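Side-chain contact in alpha-fucosidase (Bifidobacterium bifidum, PDB 2EAB), which probably releases alpha-1,2-linked L-fucose from glycans by hydrolysis, this chain being the catalytic domain of a longer, probably membrane-anchored protein: residues 119-124 with 560-565. Numbering follows the deposited sequence.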
# COMPACT_ATOMS: atom_id res chain seq x y z
N VAL A 119 -23.47 18.66 -14.30
CA VAL A 119 -23.02 18.89 -15.66
C VAL A 119 -22.58 17.55 -16.26
O VAL A 119 -22.52 16.54 -15.55
CB VAL A 119 -21.85 19.91 -15.74
CG1 VAL A 119 -22.33 21.31 -15.33
CG2 VAL A 119 -20.67 19.47 -14.89
N ASN A 120 -22.29 17.54 -17.55
CA ASN A 120 -21.74 16.35 -18.19
C ASN A 120 -20.25 16.52 -18.42
O ASN A 120 -19.84 17.19 -19.38
CB ASN A 120 -22.45 16.04 -19.51
CG ASN A 120 -21.89 14.81 -20.20
OD1 ASN A 120 -21.01 14.13 -19.67
ND2 ASN A 120 -22.41 14.51 -21.38
N PRO A 121 -19.42 15.92 -17.55
CA PRO A 121 -17.98 16.06 -17.68
C PRO A 121 -17.34 15.00 -18.56
O PRO A 121 -16.13 14.79 -18.48
CB PRO A 121 -17.52 15.90 -16.23
CG PRO A 121 -18.47 14.89 -15.68
CD PRO A 121 -19.78 15.08 -16.40
N GLY A 122 -18.13 14.34 -19.41
CA GLY A 122 -17.67 13.21 -20.21
C GLY A 122 -16.50 13.44 -21.16
O GLY A 122 -15.84 12.49 -21.56
N ASN A 123 -16.25 14.70 -21.52
CA ASN A 123 -15.11 15.03 -22.39
C ASN A 123 -13.77 15.07 -21.66
O ASN A 123 -12.73 15.20 -22.29
CB ASN A 123 -15.33 16.37 -23.12
CG ASN A 123 -16.51 16.34 -24.09
OD1 ASN A 123 -17.04 15.29 -24.43
ND2 ASN A 123 -16.93 17.53 -24.52
N LEU A 124 -13.78 14.99 -20.33
CA LEU A 124 -12.54 15.05 -19.56
C LEU A 124 -11.90 13.67 -19.47
O LEU A 124 -11.94 13.01 -18.43
CB LEU A 124 -12.76 15.66 -18.18
CG LEU A 124 -13.08 17.16 -18.16
CD1 LEU A 124 -13.48 17.58 -16.77
CD2 LEU A 124 -11.91 18.00 -18.67
N THR A 560 -13.94 22.21 -5.44
CA THR A 560 -12.99 21.81 -6.48
C THR A 560 -13.62 21.78 -7.87
O THR A 560 -13.00 21.30 -8.82
CB THR A 560 -12.40 20.42 -6.17
OG1 THR A 560 -13.48 19.49 -5.98
CG2 THR A 560 -11.55 20.46 -4.92
N GLY A 561 -14.83 22.30 -8.01
CA GLY A 561 -15.50 22.29 -9.31
C GLY A 561 -16.00 20.91 -9.67
O GLY A 561 -16.28 20.09 -8.79
N VAL A 562 -16.11 20.64 -10.97
CA VAL A 562 -16.75 19.41 -11.42
C VAL A 562 -16.10 18.17 -10.80
O VAL A 562 -14.87 18.00 -10.85
CB VAL A 562 -16.88 19.36 -12.96
CG1 VAL A 562 -15.52 19.30 -13.63
CG2 VAL A 562 -17.75 18.20 -13.38
N ALA A 563 -16.92 17.32 -10.20
CA ALA A 563 -16.42 16.17 -9.47
C ALA A 563 -17.42 15.04 -9.41
O ALA A 563 -18.63 15.26 -9.39
CB ALA A 563 -16.00 16.58 -8.06
N TYR A 564 -16.88 13.82 -9.35
CA TYR A 564 -17.63 12.60 -9.15
C TYR A 564 -17.27 12.02 -7.80
O TYR A 564 -16.10 12.04 -7.40
CB TYR A 564 -17.27 11.60 -10.25
CG TYR A 564 -18.04 10.30 -10.24
CD1 TYR A 564 -19.44 10.30 -10.20
CD2 TYR A 564 -17.38 9.08 -10.30
CE1 TYR A 564 -20.15 9.11 -10.20
CE2 TYR A 564 -18.09 7.88 -10.32
CZ TYR A 564 -19.48 7.91 -10.26
OH TYR A 564 -20.18 6.73 -10.28
N SER A 565 -18.26 11.52 -7.08
CA SER A 565 -17.99 10.81 -5.83
C SER A 565 -18.01 9.32 -6.14
O SER A 565 -19.09 8.75 -6.32
CB SER A 565 -19.06 11.15 -4.79
OG SER A 565 -18.63 10.73 -3.50
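V562 meets V119, P121 and L124 through its two methyl branches, and the distances assign each branch its own partners. CG2 takes two of them: V119 CG2 lies 3.5 Å from V562 CG2, and P121 CB lies 3.7 Å from that same methyl, both residues being crossed at a slant. The other branch turns to the leucine, V562 CG1 and L124 CD1 meeting tip to tip at 4.1 Å. This division follows from a chi1 of 65° at V562, which sets CG2 opposite the backbone N and leaves CG1 between N and the carbonyl carbon. For L124, a chi1 of -69° places CG opposite the carbonyl carbon, and CD1 then extends toward the valine. All four side chains leave the backbone toward the opposite segment, and V562 alone supplies the strand's share, 75 of the 132 Å² buried, against 17 to 23 Å² for each of the three loop residues.

The loop brings its three apolar residues together by folding on itself. P121 to L124 form a type I turn, closed by L124 N to P121 O at 3.0 Å. Overlapping its start, N120 OD1 accepts from G122 N at 2.9 Å in an Asx turn, the donor standing 44° out of the carbonyl plane. On the strand side, N109 OD1 in helix 103-113 accepts from V562 N, while L105 of that helix touches the valine side chain. F499 packs against both P121 and L124, and the backbone of V119 is hydrogen-bonded to G572.

Far from the calcium site, this apolar packing ties a loop of the glycosyl hydrolase family 65 N-terminal region to strand 558-565, the middle of a three-stranded antiparallel sheet in the family 95 catalytic region, whose six-hairpin glycosidase clan is built on an (alpha/alpha)6 barrel.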